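Local coordinates for protein ferritin (Ulva pertusa, PDB 3VNX) that probably oxidises ferrous iron and stores it inside a hollow shell of 24 four-helix-bundle subunits, at residues L137-Q140 against K141-L145; Q146-A149 against D150-D154; S167-V170 against D171-K174. All blocks are in the same frame, centred on the assembly; numbering follows the deposited sequence.

Interaction 1: L137-Q140 against K141-L145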
# COMPACT_ATOMS: atom_id res chain seq x y z
N LEU A 137 42.09 21.82 31.16
CA LEU A 137 41.83 22.71 32.28
C LEU A 137 40.45 22.39 32.86
O LEU A 137 40.32 22.20 34.08
CB LEU A 137 41.88 24.17 31.82
CG LEU A 137 42.29 25.20 32.88
CD1 LEU A 137 41.82 26.60 32.50
CD2 LEU A 137 41.82 24.83 34.27
N ASN A 138 39.43 22.34 32.01
CA ASN A 138 38.09 22.11 32.53
C ASN A 138 37.91 20.73 33.15
O ASN A 138 37.10 20.56 34.05
CB ASN A 138 37.01 22.36 31.48
CG ASN A 138 35.66 22.60 32.12
OD1 ASN A 138 35.59 23.00 33.28
ND2 ASN A 138 34.58 22.34 31.39
N PHE A 139 38.68 19.76 32.68
CA PHE A 139 38.68 18.43 33.27
C PHE A 139 39.11 18.55 34.73
O PHE A 139 38.49 17.98 35.64
CB PHE A 139 39.62 17.52 32.49
CG PHE A 139 39.66 16.11 32.98
CD1 PHE A 139 38.61 15.58 33.71
CD2 PHE A 139 40.75 15.30 32.69
CE1 PHE A 139 38.65 14.26 34.16
CE2 PHE A 139 40.80 13.99 33.12
CZ PHE A 139 39.74 13.46 33.86
N GLN A 140 40.16 19.33 34.97
CA GLN A 140 40.61 19.52 36.34
C GLN A 140 39.59 20.32 37.15
O GLN A 140 39.29 19.97 38.31
CB GLN A 140 41.99 20.17 36.36
CG GLN A 140 43.08 19.21 35.92
CD GLN A 140 44.25 19.89 35.22
OE1 GLN A 140 45.41 19.64 35.55
NE2 GLN A 140 43.95 20.76 34.26
N LYS A 141 39.04 21.38 36.56
CA LYS A 141 37.97 22.11 37.24
C LYS A 141 36.87 21.13 37.64
O LYS A 141 36.40 21.14 38.78
CB LYS A 141 37.39 23.22 36.36
CG LYS A 141 38.33 24.39 36.11
CD LYS A 141 38.74 25.06 37.43
CE LYS A 141 39.66 26.27 37.20
NZ LYS A 141 39.66 27.22 38.36
N LEU A 142 36.47 20.27 36.71
CA LEU A 142 35.41 19.31 37.03
C LEU A 142 35.87 18.41 38.17
O LEU A 142 35.09 18.16 39.09
CB LEU A 142 34.98 18.51 35.80
CG LEU A 142 34.04 19.28 34.87
CD1 LEU A 142 33.83 18.58 33.53
CD2 LEU A 142 32.72 19.56 35.57
N GLN A 143 37.12 17.95 38.12
CA GLN A 143 37.67 17.13 39.20
C GLN A 143 37.57 17.84 40.57
O GLN A 143 37.11 17.25 41.56
CB GLN A 143 39.11 16.75 38.89
CG GLN A 143 39.25 15.50 38.01
CD GLN A 143 40.64 15.34 37.44
OE1 GLN A 143 41.44 16.27 37.47
NE2 GLN A 143 40.93 14.15 36.92
N ALA A 144 37.98 19.09 40.60
CA ALA A 144 37.84 19.92 41.79
C ALA A 144 36.38 20.01 42.25
O ALA A 144 36.08 19.98 43.46
CB ALA A 144 38.42 21.33 41.53
N LEU A 145 35.45 20.13 41.29
CA LEU A 145 34.04 20.28 41.65
C LEU A 145 33.55 19.03 42.38
O LEU A 145 32.81 19.11 43.36
CB LEU A 145 33.15 20.59 40.45
CG LEU A 145 31.64 20.46 40.72
CD1 LEU A 145 31.19 21.28 41.90
CD2 LEU A 145 30.80 20.81 39.49
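On helix 123-151, a long helix of the ferritin four-helix bundle, F139 and Q143 lie one turn apart with the amide of Q143 over one face of the F139 ring. NE2 of Q143 stands 3.3 Å above the ring plane, offset toward the rim, and its closest ring atom is CZ of F139, at 3.4 Å. The two planes differ by 36°, so the amide leans over the ring and is not laid flat on it. In F139, CG is anti to the backbone N (chi1 -178°), which sends the ring outward with a slight lean toward the following turn and the Q143 amide. The other end of the amide, OE1 of Q143, rests 3.7 Å from CG of Q140. With an alanine in place of Q143, this face of the F139 ring would probably lose its amide cover and the Q140 chain a neighbour that limits its movement. Half a turn earlier, CD2 of L137 lies alongside CE of K141 at 3.9 Å, both chains pointing the same way, whereas OD1 of N138 meets CB of K141 at 3.6 Å across their paths. L137 and K141 also share the helical bond from K141 N to L137 O (2.9 Å). NE2 of Q140 bonds E18 of a neighbouring subunit. N138 faces the bundle interior, bonded to Q47 and E51 of helix 38-66, while F139 and L142 pack on helix 155-201.

Interaction 2: Q146-A149 against D150-D154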
# COMPACT_ATOMS: atom_id res chain seq x y z
N GLN A 146 33.98 17.87 41.91
CA GLN A 146 33.52 16.66 42.58
C GLN A 146 34.23 16.50 43.94
O GLN A 146 33.66 15.94 44.89
CB GLN A 146 33.65 15.43 41.67
CG GLN A 146 34.93 14.64 41.81
CD GLN A 146 34.93 13.70 43.00
OE1 GLN A 146 33.96 12.96 43.25
NE2 GLN A 146 36.02 13.72 43.75
N ALA A 147 35.45 17.02 44.04
CA ALA A 147 36.20 16.96 45.30
C ALA A 147 35.41 17.64 46.40
O ALA A 147 35.26 17.10 47.51
CB ALA A 147 37.57 17.60 45.16
N ILE A 148 34.90 18.83 46.11
CA ILE A 148 34.08 19.54 47.08
C ILE A 148 32.83 18.73 47.43
O ILE A 148 32.51 18.52 48.61
CB ILE A 148 33.68 20.94 46.59
CG1 ILE A 148 34.92 21.81 46.41
CG2 ILE A 148 32.74 21.61 47.60
CD1 ILE A 148 34.61 23.24 45.93
N ALA A 149 32.13 18.26 46.40
CA ALA A 149 30.99 17.35 46.58
C ALA A 149 31.35 16.18 47.49
O ALA A 149 30.58 15.83 48.39
CB ALA A 149 30.49 16.84 45.22
N ASP A 150 32.50 15.56 47.23
CA ASP A 150 32.97 14.43 48.04
C ASP A 150 33.27 14.86 49.48
O ASP A 150 32.87 14.18 50.44
CB ASP A 150 34.22 13.80 47.41
CG ASP A 150 34.62 12.49 48.10
OD1 ASP A 150 33.75 11.84 48.72
OD2 ASP A 150 35.80 12.10 48.01
N LYS A 151 33.97 15.98 49.62
CA LYS A 151 34.30 16.55 50.92
C LYS A 151 33.06 16.57 51.83
O LYS A 151 33.10 16.07 52.97
CB LYS A 151 34.87 17.96 50.74
CG LYS A 151 35.11 18.72 52.01
CD LYS A 151 36.17 19.79 51.82
CE LYS A 151 35.66 20.95 50.97
NZ LYS A 151 36.73 21.97 50.70
N HIS A 152 31.96 17.12 51.33
CA HIS A 152 30.76 17.28 52.15
C HIS A 152 29.84 16.05 52.08
O HIS A 152 28.68 16.07 52.54
CB HIS A 152 30.04 18.59 51.81
CG HIS A 152 30.86 19.82 52.09
ND1 HIS A 152 30.86 20.45 53.32
CD2 HIS A 152 31.72 20.51 51.31
CE1 HIS A 152 31.67 21.50 53.27
NE2 HIS A 152 32.21 21.55 52.07
N LYS A 153 30.37 14.97 51.51
CA LYS A 153 29.67 13.69 51.52
C LYS A 153 28.28 13.78 50.90
O LYS A 153 27.31 13.23 51.44
CB LYS A 153 29.61 13.14 52.95
CG LYS A 153 30.72 12.15 53.28
CD LYS A 153 32.08 12.66 52.81
CE LYS A 153 33.03 11.50 52.48
NZ LYS A 153 32.48 10.65 51.38
N ASP A 154 28.17 14.48 49.78
CA ASP A 154 26.91 14.59 49.09
C ASP A 154 26.95 13.60 47.93
O ASP A 154 27.35 13.95 46.81
CB ASP A 154 26.75 16.01 48.57
CG ASP A 154 25.35 16.31 48.05
OD1 ASP A 154 24.60 15.38 47.66
OD2 ASP A 154 25.01 17.50 48.04
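I148 sets its CG2 methyl beside the H152 ring, 4.0 Å from CD2 of H152, the two side chains running side by side in the same direction. That methyl is anti to the backbone N of I148, which carries it toward the end of the helix. The same ring edge also approaches the backbone, CD2 of H152 being 3.4 Å from O of I148, near the ring plane. H37 stacks on H152, tying it to the chain ahead of helix 38-66.

Here helix 123-151 ends in a Schellman motif. D154 N reaches back to A149 O (3.1 Å, 172° at the hydrogen) and K153 N to D150 O (2.8 Å), with K153 at the C-prime position, its phi positive at 56°. The chain then turns sharply, and D154 takes the N-cap position of helix 155-201, where its carboxylate bonds L157 N and pairs with R100.

NZ of K153 curls back to a salt bridge with OD1 of D150, 3.2 Å away. Weak, long ion pairs repeat this pairing between subunits, D150 with K153 of one neighbour and K153 with D150 of another. An aspartate in the last turn of a helix is likely to be disfavoured by the carbonyl end, and the K153 ammonium would partly offset that cost.

Interaction 3: S167-V170 against D171-K174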
# COMPACT_ATOMS: atom_id res chain seq x y z
N SER A 167 32.54 12.57 33.23
CA SER A 167 32.71 11.45 32.31
C SER A 167 32.75 11.91 30.86
O SER A 167 33.55 11.41 30.05
CB SER A 167 31.58 10.44 32.50
OG SER A 167 31.68 9.39 31.55
N GLU A 168 31.88 12.86 30.53
CA GLU A 168 31.87 13.42 29.18
C GLU A 168 33.18 14.16 28.87
O GLU A 168 33.68 14.12 27.73
CB GLU A 168 30.67 14.35 29.00
CG GLU A 168 29.32 13.64 28.90
CD GLU A 168 28.14 14.59 29.16
OE1 GLU A 168 27.29 14.25 30.01
OE2 GLU A 168 28.07 15.66 28.52
N GLN A 169 33.74 14.83 29.87
CA GLN A 169 34.92 15.65 29.67
C GLN A 169 36.10 14.76 29.28
O GLN A 169 36.95 15.15 28.46
CB GLN A 169 35.22 16.51 30.90
CG GLN A 169 36.37 17.47 30.73
CD GLN A 169 36.15 18.50 29.62
OE1 GLN A 169 35.27 19.35 29.71
NE2 GLN A 169 36.97 18.43 28.58
N VAL A 170 36.12 13.55 29.82
CA VAL A 170 37.12 12.57 29.42
C VAL A 170 37.09 12.34 27.90
O VAL A 170 38.10 12.48 27.22
CB VAL A 170 36.93 11.23 30.17
CG1 VAL A 170 37.89 10.16 29.64
CG2 VAL A 170 37.12 11.44 31.67
N ASP A 171 35.91 11.99 27.38
CA ASP A 171 35.75 11.83 25.94
C ASP A 171 36.18 13.09 25.20
O ASP A 171 36.91 13.04 24.21
CB ASP A 171 34.29 11.53 25.60
CG ASP A 171 33.78 10.26 26.26
OD1 ASP A 171 34.56 9.30 26.37
OD2 ASP A 171 32.59 10.24 26.67
N ALA A 172 35.70 14.24 25.67
CA ALA A 172 36.05 15.50 25.02
C ALA A 172 37.57 15.71 24.91
O ALA A 172 38.07 16.06 23.82
CB ALA A 172 35.38 16.68 25.73
N VAL A 173 38.29 15.49 26.01
CA VAL A 173 39.74 15.66 25.98
C VAL A 173 40.42 14.77 24.95
O VAL A 173 41.24 15.26 24.16
CB VAL A 173 40.40 15.41 27.35
CG1 VAL A 173 41.92 15.27 27.17
CG2 VAL A 173 40.05 16.53 28.33
N LYS A 174 40.10 13.48 24.95
CA LYS A 174 40.68 12.55 23.97
C LYS A 174 40.39 13.01 22.54
O LYS A 174 41.30 13.02 21.69
CB LYS A 174 40.18 11.12 24.21
CG LYS A 174 40.38 10.16 23.04
CD LYS A 174 41.78 9.59 22.98
CE LYS A 174 41.98 8.75 21.72
NZ LYS A 174 41.69 7.32 21.94
O HOH W 1 30.81 9.91 28.87
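Three backbone bonds link E168, Q169 and V170 to the residues one turn on. A172 N bonds E168 O at 2.9 Å and V173 N bonds Q169 O. K174 N to V170 O is the longest of the three, at 3.2 Å. S167 O and D171 N, at 3.6 Å, stand wider apart than any of these pairs.

A water joins the side chains of those two residues. It lies 2.9 Å from OG of S167 and donates to OD2 of D171 at 2.8 Å. Because CG of D171 is anti to its carbonyl carbon (chi1 -60°), the carboxylate swings back along the helix, and OD2 comes near enough to S167 to share the water. The other oxygen, OD1, makes a weak, long ion pair with K99 of a neighbouring subunit, and NZ of K174 makes a hydrogen bond to the backbone O of A66 in yet another.

All this lies on helix 155-201 of the ferritin bundle, with Q169 turned inward to helix 123-151. Its NE2 bonds E135, and its side chain is about 3 Å from a bound calcium ion. Together with E135, this glutamine probably corresponds to part of the ferroxidase centre described in related ferritins.

The rest of the contact is packing: the Q169 chain bends at chi2 (61°), bringing NE2 to 3.6 Å from CG2 of V173, whose side chain it crosses at about a right angle, and beside CB of A172. V173 packs against A32 of a neighbouring subunit.

Interactions 1 and 2 follow one another along helix 123-151; interaction 3 belongs to the next helix. Interactions 1 and 3 pack on each other, CG of Q169 coming 3.6 Å from CA of F139; N138 and Q169 each approach a bound calcium ion to about 3 Å. Each has three buried and one exposed residue of eight; interaction 2, about 19 Å from the chain centre, has two buried and three exposed of nine, nearer the surface. It adds a salt bridge and a helix-ending motif to an aliphatic-ring contact, whereas the inward sides of interactions 1 and 3 rest on amides, an aromatic ring and methyls, with charged groups outside. All three reach a neighbouring subunit.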